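Local coordinates for protein transcriptional regulator (Saccharomonospora viridis, PDB 4KWA) that probably represses transcription by binding regulatory DNA, this chain being the TetR-like portion of a longer protein and holding a choline ion in its helical C-terminal part, at residues L10-R15 / A31-T36; F64-A69 / G93-E98; R125-I130 / D147-A152; D160-Q165 / R179-D184. All blocks are in the same frame, centred on the assembly; numbering follows the deposited sequence.

Interaction 1: L10-R15 / A31-T36. With EDO (1,2-ethanediol), chain D.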
loop_
_atom_site.group_PDB
_atom_site.type_symbol
_atom_site.label_atom_id
_atom_site.label_comp_id
_atom_site.label_asym_id
_atom_site.label_seq_id
_atom_site.Cartn_x
_atom_site.Cartn_y
_atom_site.Cartn_z
ATOM N N LEU A 10 -17.387 -11.600 -13.963
ATOM C CA LEU A 10 -16.298 -10.698 -13.573
ATOM C C LEU A 10 -16.715 -9.489 -12.839
ATOM O O LEU A 10 -16.071 -9.088 -11.887
ATOM C CB LEU A 10 -15.463 -10.307 -14.796
ATOM C CG LEU A 10 -14.713 -11.451 -15.432
ATOM C CD1 LEU A 10 -14.043 -10.901 -16.667
ATOM C CD2 LEU A 10 -13.720 -12.090 -14.508
ATOM N N GLU A 11 -17.826 -8.914 -13.242
ATOM C CA GLU A 11 -18.343 -7.722 -12.527
ATOM C C GLU A 11 -18.743 -8.044 -11.102
ATOM O O GLU A 11 -18.383 -7.307 -10.167
ATOM C CB GLU A 11 -19.522 -7.146 -13.271
ATOM C CG GLU A 11 -19.857 -5.755 -12.772
ATOM C CD GLU A 11 -20.688 -4.959 -13.784
ATOM O OE1 GLU A 11 -20.980 -5.506 -14.874
ATOM O OE2 GLU A 11 -20.998 -3.769 -13.518
ATOM N N THR A 12 -19.419 -9.159 -10.946
ATOM C CA THR A 12 -19.845 -9.665 -9.638
ATOM C C THR A 12 -18.609 -10.025 -8.785
ATOM O O THR A 12 -18.499 -9.567 -7.606
ATOM C CB THR A 12 -20.868 -10.831 -9.790
ATOM O OG1 THR A 12 -22.039 -10.373 -10.464
ATOM C CG2 THR A 12 -21.253 -11.375 -8.487
ATOM N N ALA A 13 -17.685 -10.835 -9.353
ATOM C CA ALA A 13 -16.432 -11.182 -8.627
ATOM C C ALA A 13 -15.639 -9.992 -8.157
ATOM O O ALA A 13 -15.178 -9.987 -7.006
ATOM C CB ALA A 13 -15.556 -12.139 -9.425
ATOM N N TRP A 14 -15.511 -8.931 -8.988
ATOM C CA TRP A 14 -14.782 -7.717 -8.603
ATOM C C TRP A 14 -15.305 -7.044 -7.359
ATOM O O TRP A 14 -14.572 -6.783 -6.387
ATOM C CB TRP A 14 -14.811 -6.681 -9.744
ATOM C CG TRP A 14 -14.003 -5.415 -9.448
ATOM C CD1 TRP A 14 -14.461 -4.167 -8.990
ATOM C CD2 TRP A 14 -12.585 -5.279 -9.625
ATOM N NE1 TRP A 14 -13.372 -3.316 -8.850
ATOM C CE2 TRP A 14 -12.230 -3.965 -9.261
ATOM C CE3 TRP A 14 -11.592 -6.154 -10.038
ATOM C CZ2 TRP A 14 -10.895 -3.494 -9.313
ATOM C CZ3 TRP A 14 -10.250 -5.690 -10.109
ATOM C CH2 TRP A 14 -9.928 -4.346 -9.748
ATOM N N ARG A 15 -16.630 -6.905 -7.338
ATOM C CA ARG A 15 -17.338 -6.306 -6.224
ATOM C C ARG A 15 -17.241 -7.128 -4.917
ATOM O O ARG A 15 -16.922 -6.571 -3.848
ATOM C CB ARG A 15 -18.777 -6.011 -6.654
ATOM C CG ARG A 15 -19.608 -5.285 -5.593
ATOM C CD ARG A 15 -21.001 -4.987 -6.016
ATOM N NE ARG A 15 -21.758 -6.085 -6.598
ATOM C CZ ARG A 15 -21.870 -6.214 -7.906
ATOM N NH1 ARG A 15 -21.226 -5.349 -8.678
ATOM N NH2 ARG A 15 -22.515 -7.197 -8.431
ATOM N N ALA A 31 -21.904 -17.527 -7.748
ATOM C CA ALA A 31 -22.986 -18.253 -8.424
ATOM C C ALA A 31 -24.341 -17.882 -7.822
ATOM O O ALA A 31 -25.301 -17.697 -8.581
ATOM C CB ALA A 31 -22.742 -19.721 -8.350
ATOM N N SER A 32 -24.404 -17.700 -6.493
ATOM C CA SER A 32 -25.659 -17.305 -5.809
ATOM C C SER A 32 -26.125 -15.916 -6.200
ATOM O O SER A 32 -27.329 -15.615 -6.343
ATOM C CB SER A 32 -25.452 -17.260 -4.285
ATOM O OG SER A 32 -25.465 -18.578 -3.811
ATOM N N GLU A 33 -25.192 -15.031 -6.278
ATOM C CA GLU A 33 -25.493 -13.659 -6.601
ATOM C C GLU A 33 -26.057 -13.523 -7.982
ATOM O O GLU A 33 -26.903 -12.649 -8.254
ATOM C CB GLU A 33 -24.202 -12.900 -6.513
ATOM C CG GLU A 33 -24.256 -11.456 -6.929
ATOM C CD GLU A 33 -24.018 -10.500 -5.840
ATOM O OE1 GLU A 33 -23.815 -9.344 -6.266
ATOM O OE2 GLU A 33 -24.027 -10.886 -4.638
ATOM N N LEU A 34 -25.533 -14.296 -8.902
ATOM C CA LEU A 34 -26.001 -14.298 -10.329
ATOM C C LEU A 34 -26.997 -15.351 -10.785
ATOM O O LEU A 34 -27.545 -15.231 -11.872
ATOM C CB LEU A 34 -24.788 -14.460 -11.240
ATOM C CG LEU A 34 -23.772 -13.365 -11.262
ATOM C CD1 LEU A 34 -22.535 -13.934 -11.882
ATOM C CD2 LEU A 34 -24.280 -12.176 -12.040
ATOM N N GLY A 35 -27.230 -16.406 -10.012
ATOM C CA GLY A 35 -28.201 -17.468 -10.385
ATOM C C GLY A 35 -27.582 -18.439 -11.364
ATOM O O GLY A 35 -28.210 -18.948 -12.268
ATOM N N THR A 36 -26.308 -18.704 -11.221
ATOM C CA THR A 36 -25.693 -19.638 -12.174
ATOM C C THR A 36 -25.218 -20.827 -11.371
ATOM O O THR A 36 -25.569 -20.964 -10.188
ATOM C CB THR A 36 -24.578 -18.965 -12.980
ATOM O OG1 THR A 36 -25.020 -17.675 -13.389
ATOM C CG2 THR A 36 -24.232 -19.779 -14.238
HETATM C C1 EDO D . -22.280 -6.871 -3.092
HETATM O O1 EDO D . -22.743 -7.686 -4.304
HETATM C C2 EDO D . -20.883 -7.189 -2.542
HETATM O O2 EDO D . -20.656 -7.660 -1.158
#
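T12 lies between E33 and L34 and meets them with its two branches. Its methyl comes within 3.4 Å (CG2 to E33 CG) of the glutamate stem, and the two side chains pass in opposite senses. Its hydroxyl side faces the tip of L34, with T12 OG1 3.3 Å from L34 CD2. This is no loss for the polar atom: OG1 sits beside the backbone N (chi1 -61°) and is hydrogen-bonded to the carbonyl oxygen of R8, one turn back. Threonine thus suits a helix-facing site, giving carbon to its neighbours and its oxygen to its own helix. After T12, A13 and W14 turn to the other side and pack on helix 48-71. R15 returns to the contact at its more open edge. A bend at chi3 (49°) swings the guanidinium so that NH2 points in its own plane at E33; the salt bridge from R15 NH2 to E33 OE1 is weak at 3.3 Å though nearly straight. R15 NE donates to O1 of a 1,2-ethanediol at 3.0 Å, a molecule probably taken from the crystallisation liquor, which lies against both charged groups. Beyond L34, G35 takes a positive phi of 81°, easy for glycine, and with T36 sends its N-H to A31 O. Helix 27-34, the sharp turn and the following helix 38-44 form the predicted helix-turn-helix, packed here against helix 2-20, as in the DNA-binding domain of TetR regulators.

Interaction 2: F64-A69 / G93-E98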
loop_
_atom_site.group_PDB
_atom_site.type_symbol
_atom_site.label_atom_id
_atom_site.label_comp_id
_atom_site.label_asym_id
_atom_site.label_seq_id
_atom_site.Cartn_x
_atom_site.Cartn_y
_atom_site.Cartn_z
ATOM N N PHE A 64 -9.024 3.014 -17.455
ATOM C CA PHE A 64 -8.366 3.781 -18.445
ATOM C C PHE A 64 -9.379 4.462 -19.405
ATOM O O PHE A 64 -9.266 5.640 -19.732
ATOM C CB PHE A 64 -7.397 2.890 -19.177
ATOM C CG PHE A 64 -6.694 3.607 -20.286
ATOM C CD1 PHE A 64 -5.631 4.449 -20.008
ATOM C CD2 PHE A 64 -7.101 3.421 -21.604
ATOM C CE1 PHE A 64 -4.993 5.145 -21.043
ATOM C CE2 PHE A 64 -6.450 4.076 -22.623
ATOM C CZ PHE A 64 -5.402 4.933 -22.330
ATOM N N ASP A 65 -10.483 3.769 -19.726
ATOM C CA ASP A 65 -11.506 4.392 -20.519
ATOM C C ASP A 65 -12.077 5.644 -19.756
ATOM O O ASP A 65 -12.341 6.717 -20.339
ATOM C CB ASP A 65 -12.606 3.389 -20.798
ATOM C CG ASP A 65 -12.249 2.416 -21.864
ATOM O OD1 ASP A 65 -11.254 2.651 -22.605
ATOM O OD2 ASP A 65 -13.044 1.459 -22.015
ATOM N N ARG A 66 -12.267 5.491 -18.450
ATOM C CA ARG A 66 -12.805 6.540 -17.591
ATOM C C ARG A 66 -11.837 7.765 -17.672
ATOM O O ARG A 66 -12.235 8.933 -17.815
ATOM C CB ARG A 66 -12.865 5.984 -16.119
ATOM C CG ARG A 66 -13.273 6.925 -15.003
ATOM C CD ARG A 66 -12.993 6.291 -13.622
ATOM N NE ARG A 66 -13.559 4.950 -13.534
ATOM C CZ ARG A 66 -13.032 3.938 -12.839
ATOM N NH1 ARG A 66 -11.919 4.098 -12.132
ATOM N NH2 ARG A 66 -13.629 2.760 -12.848
ATOM N N GLN A 67 -10.550 7.461 -17.599
ATOM C CA GLN A 67 -9.541 8.493 -17.596
ATOM C C GLN A 67 -9.617 9.250 -18.917
ATOM O O GLN A 67 -9.623 10.509 -18.982
ATOM C CB GLN A 67 -8.179 7.841 -17.413
ATOM C CG GLN A 67 -7.045 8.790 -17.392
ATOM C CD GLN A 67 -5.748 8.105 -17.413
ATOM O OE1 GLN A 67 -5.252 7.638 -16.390
ATOM N NE2 GLN A 67 -5.108 8.161 -18.559
ATOM N N VAL A 68 -9.592 8.483 -20.012
ATOM C CA VAL A 68 -9.692 9.146 -21.348
ATOM C C VAL A 68 -10.879 10.084 -21.475
ATOM O O VAL A 68 -10.743 11.159 -22.025
ATOM C CB VAL A 68 -9.694 8.077 -22.466
ATOM C CG1 VAL A 68 -10.085 8.626 -23.819
ATOM C CG2 VAL A 68 -8.298 7.458 -22.470
ATOM N N ALA A 69 -12.041 9.675 -20.916
ATOM C CA ALA A 69 -13.316 10.397 -20.951
ATOM C C ALA A 69 -13.242 11.683 -20.138
ATOM O O ALA A 69 -13.618 12.744 -20.603
ATOM C CB ALA A 69 -14.452 9.536 -20.400
ATOM N N GLY A 93 -18.132 4.178 -3.740
ATOM C CA GLY A 93 -18.487 3.334 -4.894
ATOM C C GLY A 93 -17.363 2.575 -5.548
ATOM O O GLY A 93 -16.483 2.011 -4.890
ATOM N N LEU A 94 -17.315 2.672 -6.859
ATOM C CA LEU A 94 -16.396 1.952 -7.673
ATOM C C LEU A 94 -14.930 2.329 -7.360
ATOM O O LEU A 94 -14.089 1.440 -7.264
ATOM C CB LEU A 94 -16.731 2.264 -9.165
ATOM C CG LEU A 94 -15.822 1.573 -10.182
ATOM C CD1 LEU A 94 -15.643 0.107 -9.918
ATOM C CD2 LEU A 94 -16.276 1.738 -11.641
ATOM N N LEU A 95 -14.649 3.609 -7.238
ATOM C CA LEU A 95 -13.226 3.989 -6.948
ATOM C C LEU A 95 -12.735 3.432 -5.578
ATOM O O LEU A 95 -11.658 2.886 -5.460
ATOM C CB LEU A 95 -12.999 5.430 -7.088
ATOM C CG LEU A 95 -13.315 6.037 -8.478
ATOM C CD1 LEU A 95 -12.648 7.361 -8.749
ATOM C CD2 LEU A 95 -13.125 5.150 -9.618
ATOM N N ARG A 96 -13.572 3.502 -4.566
ATOM C CA ARG A 96 -13.215 2.905 -3.239
ATOM C C ARG A 96 -12.992 1.407 -3.382
ATOM O O ARG A 96 -11.976 0.852 -2.890
ATOM C CB ARG A 96 -14.315 3.166 -2.221
ATOM C CG ARG A 96 -14.074 2.550 -0.851
ATOM C CD ARG A 96 -12.914 3.224 -0.180
ATOM N NE ARG A 96 -12.822 2.902 1.260
ATOM C CZ ARG A 96 -12.973 3.745 2.278
ATOM N NH1 ARG A 96 -12.795 3.286 3.519
ATOM N NH2 ARG A 96 -13.217 5.054 2.120
ATOM N N ASP A 97 -13.863 0.737 -4.152
ATOM C CA ASP A 97 -13.693 -0.711 -4.405
ATOM C C ASP A 97 -12.423 -1.009 -5.151
ATOM O O ASP A 97 -11.729 -2.015 -4.886
ATOM C CB ASP A 97 -14.893 -1.243 -5.178
ATOM C CG ASP A 97 -16.154 -1.363 -4.327
ATOM O OD1 ASP A 97 -16.098 -1.258 -3.116
ATOM O OD2 ASP A 97 -17.231 -1.495 -4.913
ATOM N N GLU A 98 -12.110 -0.201 -6.170
ATOM C CA GLU A 98 -10.877 -0.417 -6.886
ATOM C C GLU A 98 -9.700 -0.353 -5.944
ATOM O O GLU A 98 -8.846 -1.245 -5.960
ATOM C CB GLU A 98 -10.764 0.553 -8.062
ATOM C CG GLU A 98 -11.792 0.267 -9.148
ATOM C CD GLU A 98 -11.675 1.230 -10.326
ATOM O OE1 GLU A 98 -10.892 2.175 -10.246
ATOM O OE2 GLU A 98 -12.314 1.030 -11.354
#
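An end-on, two-pronged salt bridge between R66 and E98 ties helix 48-71, which runs from the DNA-binding part into the body of the TetR fold, to the first turns of helix 94-109. The short helical segments stay 14.0 Å apart at 134°, too far for backbone-near packing, and arginine has the length to span the gap. Its chain runs out straight and then bends at chi3 (-51°), which presents NH1 and NH2 together to the carboxylate. R66 NH1 donates to E98 OE1 at 2.9 Å and R66 NH2 to E98 OE2 at 2.6 Å, each oxygen being met on its syn side. The acceptors lie in the guanidinium plane, but the carboxylate is rotated 32° against it, so the pair is twisted rather than flat. Leucines close in around the charges: L95 CD2 lies over one guanidinium face, 3.0 Å from R66 NH1, while L94 CD2 comes obliquely to 3.1 Å from R66 NH2. Both approaches are tight. G93, at the N-cap, has backbone angles at which a side chain would collide with the preceding carbonyl oxygen, so glycine suits it. E98 OE2 is also hydrogen-bonded to N59, on the same helix as R66, and W14 packs on the glutamate stem. Two straight bonds plus this third one should fix the carboxylate's rotation and probably keep it ionised, a buried negative group about 6 Å from the bound choline cation.

Interaction 3: R125-I130 / D147-A152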
loop_
_atom_site.group_PDB
_atom_site.type_symbol
_atom_site.label_atom_id
_atom_site.label_comp_id
_atom_site.label_asym_id
_atom_site.label_seq_id
_atom_site.Cartn_x
_atom_site.Cartn_y
_atom_site.Cartn_z
ATOM N N ARG A 125 1.797 2.378 -17.103
ATOM C CA ARG A 125 1.023 3.217 -17.996
ATOM C C ARG A 125 0.625 4.503 -17.310
ATOM O O ARG A 125 0.698 5.591 -17.868
ATOM C CB ARG A 125 -0.194 2.461 -18.497
ATOM C CG ARG A 125 -0.910 3.200 -19.571
ATOM C CD ARG A 125 -2.125 2.406 -20.065
ATOM N NE ARG A 125 -2.362 2.731 -21.447
ATOM C CZ ARG A 125 -3.255 2.064 -22.191
ATOM N NH1 ARG A 125 -3.971 1.054 -21.637
ATOM N NH2 ARG A 125 -3.393 2.357 -23.473
ATOM N N TRP A 126 0.308 4.394 -16.032
ATOM C CA TRP A 126 -0.132 5.521 -15.234
ATOM C C TRP A 126 1.076 6.420 -14.984
ATOM O O TRP A 126 0.993 7.643 -15.107
ATOM C CB TRP A 126 -0.729 4.918 -13.962
ATOM C CG TRP A 126 -0.755 5.726 -12.741
ATOM C CD1 TRP A 126 -0.134 5.445 -11.581
ATOM C CD2 TRP A 126 -1.470 6.919 -12.552
ATOM N NE1 TRP A 126 -0.414 6.413 -10.636
ATOM C CE2 TRP A 126 -1.273 7.325 -11.207
ATOM C CE3 TRP A 126 -2.272 7.677 -13.363
ATOM C CZ2 TRP A 126 -1.788 8.504 -10.711
ATOM C CZ3 TRP A 126 -2.826 8.828 -12.853
ATOM C CH2 TRP A 126 -2.580 9.234 -11.540
ATOM N N TYR A 127 2.175 5.785 -14.652
ATOM C CA TYR A 127 3.395 6.430 -14.369
ATOM C C TYR A 127 3.794 7.311 -15.579
ATOM O O TYR A 127 4.064 8.511 -15.432
ATOM C CB TYR A 127 4.458 5.403 -14.087
ATOM C CG TYR A 127 5.860 5.968 -13.885
ATOM C CD1 TYR A 127 6.268 6.482 -12.681
ATOM C CD2 TYR A 127 6.766 5.936 -14.895
ATOM C CE1 TYR A 127 7.552 6.883 -12.494
ATOM C CE2 TYR A 127 8.040 6.400 -14.723
ATOM C CZ TYR A 127 8.412 6.905 -13.516
ATOM O OH TYR A 127 9.726 7.342 -13.406
ATOM N N GLN A 128 3.764 6.736 -16.746
ATOM C CA GLN A 128 4.046 7.505 -17.995
ATOM C C GLN A 128 3.052 8.639 -18.267
ATOM O O GLN A 128 3.486 9.712 -18.683
ATOM C CB GLN A 128 4.244 6.605 -19.194
ATOM C CG GLN A 128 5.350 5.573 -19.072
ATOM C CD GLN A 128 6.807 6.084 -18.846
ATOM O OE1 GLN A 128 7.692 5.330 -18.389
ATOM N NE2 GLN A 128 7.046 7.310 -19.138
ATOM N N THR A 129 1.761 8.418 -18.018
ATOM C CA THR A 129 0.779 9.449 -18.096
ATOM C C THR A 129 1.135 10.665 -17.217
ATOM O O THR A 129 1.010 11.814 -17.617
ATOM C CB THR A 129 -0.568 8.862 -17.723
ATOM O OG1 THR A 129 -0.930 8.042 -18.825
ATOM C CG2 THR A 129 -1.605 9.977 -17.526
ATOM N N ILE A 130 1.498 10.390 -15.949
ATOM C CA ILE A 130 1.879 11.423 -15.024
ATOM C C ILE A 130 3.095 12.132 -15.543
ATOM O O ILE A 130 3.097 13.398 -15.650
ATOM C CB ILE A 130 2.209 10.813 -13.628
ATOM C CG1 ILE A 130 0.983 10.138 -13.017
ATOM C CG2 ILE A 130 2.671 11.916 -12.698
ATOM C CD1 ILE A 130 -0.221 11.043 -12.914
ATOM N N ASP A 147 13.096 16.968 -12.793
ATOM C CA ASP A 147 13.046 15.679 -13.483
ATOM C C ASP A 147 11.633 15.092 -13.291
ATOM O O ASP A 147 11.139 14.880 -12.161
ATOM C CB ASP A 147 14.132 14.774 -12.961
ATOM C CG ASP A 147 14.122 13.425 -13.568
ATOM O OD1 ASP A 147 13.178 12.669 -13.334
ATOM O OD2 ASP A 147 15.122 13.072 -14.228
ATOM N N ALA A 148 10.970 14.896 -14.415
ATOM C CA ALA A 148 9.601 14.388 -14.431
ATOM C C ALA A 148 9.469 12.965 -14.024
ATOM O O ALA A 148 8.413 12.541 -13.568
ATOM C CB ALA A 148 8.990 14.565 -15.804
ATOM N N ASP A 149 10.507 12.188 -14.226
ATOM C CA ASP A 149 10.442 10.819 -13.810
ATOM C C ASP A 149 10.503 10.709 -12.237
ATOM O O ASP A 149 9.795 9.892 -11.631
ATOM C CB ASP A 149 11.682 10.111 -14.413
ATOM C CG ASP A 149 11.501 9.663 -15.853
ATOM O OD1 ASP A 149 10.916 8.585 -16.045
ATOM O OD2 ASP A 149 12.077 10.266 -16.786
ATOM N N GLU A 150 11.405 11.452 -11.621
ATOM C CA GLU A 150 11.529 11.432 -10.146
ATOM C C GLU A 150 10.240 11.939 -9.540
ATOM O O GLU A 150 9.744 11.359 -8.541
ATOM C CB GLU A 150 12.712 12.287 -9.645
ATOM C CG GLU A 150 14.104 11.698 -9.860
ATOM C CD GLU A 150 14.479 10.504 -8.942
ATOM O OE1 GLU A 150 15.694 10.194 -8.934
ATOM O OE2 GLU A 150 13.638 9.877 -8.218
ATOM N N LEU A 151 9.676 12.975 -10.176
ATOM C CA LEU A 151 8.421 13.567 -9.751
ATOM C C LEU A 151 7.263 12.606 -9.954
ATOM O O LEU A 151 6.422 12.523 -9.091
ATOM C CB LEU A 151 8.192 14.917 -10.430
ATOM C CG LEU A 151 6.852 15.581 -10.065
ATOM C CD1 LEU A 151 6.688 15.667 -8.551
ATOM C CD2 LEU A 151 6.753 16.989 -10.655
ATOM N N ALA A 152 7.099 11.982 -11.147
ATOM C CA ALA A 152 6.096 10.940 -11.291
ATOM C C ALA A 152 6.252 9.851 -10.191
ATOM O O ALA A 152 5.296 9.355 -9.694
ATOM C CB ALA A 152 6.214 10.286 -12.647
HETATM O O HOH W 1 9.301 9.056 -18.504
HETATM O O HOH W 2 10.245 5.927 -17.392
#
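D149 OD1 is gripped by three donors: the hydroxyl of Y127 and two waters. Y127 OH donates to D149 OD1 at 3.2 Å, and OD1 receives it on its lone pair anti to the other carboxylate oxygen; the phenol crosses the aspartate side chain at about a right angle. The two waters bridge to Q128, whose amide serves both: NE2 donates to one at 2.9 Å and OE1 accepts from the other at 2.8 Å, and each water then donates to D149 OD1. The second oxygen, OD2, makes a salt bridge with R135, so the carboxylate is held at both ends and probably stays charged. Below this polar rim the contact turns apolar. The tyrosine ring, with CG anti to the backbone N (chi1 175°), reaches A152, CE1 lying 3.7 Å from A152 CB. I130 CG2 approaches A152 CA to 3.8 Å. Alanine's small side chain lets the helices close to 9.3 Å between axes, at 125°. D147 caps the second helix, its OD1 accepting from E150 N at 2.7 Å. The arrangement joins helices 113-139 and 148-168 in the ligand-binding domain of the TetR fold, where E150 OE2 is hydrogen-bonded to H181 of the second subunit.

Interaction 4: D160-Q165 / R179-D184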
loop_
_atom_site.group_PDB
_atom_site.type_symbol
_atom_site.label_atom_id
_atom_site.label_comp_id
_atom_site.label_asym_id
_atom_site.label_seq_id
_atom_site.Cartn_x
_atom_site.Cartn_y
_atom_site.Cartn_z
ATOM N N ASP A 160 -0.441 6.583 -3.388
ATOM C CA ASP A 160 -0.668 5.229 -2.772
ATOM C C ASP A 160 -0.618 5.244 -1.211
ATOM O O ASP A 160 -1.455 4.685 -0.533
ATOM C CB ASP A 160 0.354 4.256 -3.328
ATOM C CG ASP A 160 0.074 3.859 -4.731
ATOM O OD1 ASP A 160 -1.042 4.034 -5.191
ATOM O OD2 ASP A 160 0.943 3.332 -5.336
ATOM N N GLY A 161 0.342 5.953 -0.653
ATOM C CA GLY A 161 0.451 6.112 0.755
ATOM C C GLY A 161 -0.729 6.791 1.446
ATOM O O GLY A 161 -1.165 6.407 2.540
ATOM N N LEU A 162 -1.198 7.844 0.843
ATOM C CA LEU A 162 -2.350 8.575 1.335
ATOM C C LEU A 162 -3.532 7.705 1.217
ATOM O O LEU A 162 -4.346 7.668 2.184
ATOM C CB LEU A 162 -2.519 9.914 0.563
ATOM C CG LEU A 162 -1.403 10.956 0.855
ATOM C CD1 LEU A 162 -1.617 12.040 -0.188
ATOM C CD2 LEU A 162 -1.595 11.504 2.274
ATOM N N GLY A 163 -3.645 6.896 0.164
ATOM C CA GLY A 163 -4.845 6.062 0.057
ATOM C C GLY A 163 -5.000 5.027 1.104
ATOM O O GLY A 163 -6.074 4.749 1.602
ATOM N N ILE A 164 -3.841 4.489 1.493
ATOM C CA ILE A 164 -3.754 3.570 2.573
ATOM C C ILE A 164 -4.244 4.219 3.846
ATOM O O ILE A 164 -5.026 3.592 4.571
ATOM C CB ILE A 164 -2.304 3.003 2.722
ATOM C CG1 ILE A 164 -1.864 2.275 1.494
ATOM C CG2 ILE A 164 -2.216 2.061 3.960
ATOM C CD1 ILE A 164 -0.349 2.089 1.395
ATOM N N GLN A 165 -3.764 5.422 4.153
ATOM C CA GLN A 165 -4.152 6.132 5.333
ATOM C C GLN A 165 -5.724 6.298 5.299
ATOM O O GLN A 165 -6.404 6.072 6.332
ATOM C CB GLN A 165 -3.364 7.442 5.437
ATOM C CG GLN A 165 -1.866 7.241 5.557
ATOM C CD GLN A 165 -1.103 8.554 5.578
ATOM O OE1 GLN A 165 -1.709 9.616 5.735
ATOM N NE2 GLN A 165 0.247 8.485 5.491
ATOM N N ARG A 179 -7.339 14.805 -0.764
ATOM C CA ARG A 179 -7.499 15.738 -1.868
ATOM C C ARG A 179 -6.752 17.018 -1.601
ATOM O O ARG A 179 -6.011 17.444 -2.424
ATOM C CB ARG A 179 -8.961 16.050 -2.191
ATOM C CG ARG A 179 -9.144 16.870 -3.444
ATOM C CD ARG A 179 -10.584 17.253 -3.730
ATOM N NE ARG A 179 -11.408 16.121 -4.071
ATOM C CZ ARG A 179 -12.350 15.616 -3.297
ATOM N NH1 ARG A 179 -12.621 16.121 -2.131
ATOM N NH2 ARG A 179 -13.039 14.585 -3.695
ATOM N N GLN A 180 -6.963 17.590 -0.419
ATOM C CA GLN A 180 -6.270 18.822 0.027
ATOM C C GLN A 180 -4.724 18.662 0.075
ATOM O O GLN A 180 -3.989 19.482 -0.451
ATOM C CB GLN A 180 -6.783 19.246 1.433
ATOM C CG GLN A 180 -6.401 20.709 1.747
ATOM C CD GLN A 180 -7.185 21.305 2.915
ATOM O OE1 GLN A 180 -7.446 22.513 2.956
ATOM N NE2 GLN A 180 -7.600 20.455 3.842
ATOM N N HIS A 181 -4.280 17.569 0.680
ATOM C CA HIS A 181 -2.847 17.293 0.728
ATOM C C HIS A 181 -2.212 17.225 -0.669
ATOM O O HIS A 181 -1.126 17.746 -0.939
ATOM C CB HIS A 181 -2.619 15.985 1.529
ATOM C CG HIS A 181 -1.165 15.736 1.816
ATOM N ND1 HIS A 181 -0.597 16.002 3.054
ATOM C CD2 HIS A 181 -0.131 15.466 0.990
ATOM C CE1 HIS A 181 0.709 15.822 2.983
ATOM N NE2 HIS A 181 1.018 15.462 1.758
ATOM N N LEU A 182 -2.847 16.490 -1.587
ATOM C CA LEU A 182 -2.342 16.314 -2.933
ATOM C C LEU A 182 -2.384 17.631 -3.761
ATOM O O LEU A 182 -1.426 17.945 -4.444
ATOM C CB LEU A 182 -3.128 15.202 -3.653
ATOM C CG LEU A 182 -2.795 13.762 -3.248
ATOM C CD1 LEU A 182 -3.809 12.751 -3.788
ATOM C CD2 LEU A 182 -1.370 13.438 -3.674
ATOM N N ASN A 183 -3.462 18.396 -3.613
ATOM C CA ASN A 183 -3.562 19.695 -4.257
ATOM C C ASN A 183 -2.461 20.648 -3.680
ATOM O O ASN A 183 -1.839 21.401 -4.446
ATOM C CB ASN A 183 -5.040 20.174 -4.242
ATOM C CG ASN A 183 -5.862 19.550 -5.372
ATOM O OD1 ASN A 183 -6.652 18.602 -5.171
ATOM N ND2 ASN A 183 -5.620 20.011 -6.581
ATOM N N ASP A 184 -2.165 20.587 -2.375
ATOM C CA ASP A 184 -1.057 21.368 -1.782
ATOM C C ASP A 184 0.284 20.976 -2.374
ATOM O O ASP A 184 1.122 21.789 -2.617
ATOM C CB ASP A 184 -1.060 21.266 -0.265
ATOM C CG ASP A 184 -2.217 22.075 0.375
ATOM O OD1 ASP A 184 -2.841 22.873 -0.371
ATOM O OD2 ASP A 184 -2.485 21.944 1.615
#
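L162 and H181 mark the nearest backbone approach of helices 148-168 and 175-190, their CA atoms 8.8 Å apart, a spacing that side chains must fill. Both helices belong to the C-terminal, BetI-type part, and D160 on the first lines the choline pocket. L162 does most of the filling: its CD1 methyl fits between L182 and H181, while CD2 covers the ring. CD1 rests 3.7 Å from L182 CG as the two leucines slide past each other in opposite directions, and it lies 3.9 Å from H181 CD2. The other methyl, CD2, stands over one face of the imidazole, 4.3 Å above its plane and toward the rim. With CG anti to the backbone N (chi1 -171°), H181 offers this face to L162 while both ring nitrogens bond to the second subunit, ND1 to E150 and NE2 to R154. The contact itself is purely apolar and buried. Histidine suits the place because one face of its ring packs against L162 while its nitrogens cross the dimer interface; a carboxylate at ND1 and an arginine at NE2 would favour a neutral ring protonated at ND1.

Overall arrangement
Interaction 1 belongs to the DNA-binding part and interactions 3 and 4 to the ligand-binding part, on opposite sides of the chain's centre; interaction 2 lies between, its centre about 7 Å from the centre of the chain. W14 of interaction 1 packs on E98 of interaction 2, and F64 of interaction 2 makes a cation-pi contact with R125 of interaction 3, so three of them form a chain of touching helices. Interactions 3 and 4 share helix 148-168 and both meet the second subunit. Only interaction 4 is fully buried and is apolar; interaction 3 mixes packing with a watered rim. The two salt bridges made across segments are Arg-Glu, weak at the surface in interaction 1, short and two-pronged in interaction 2.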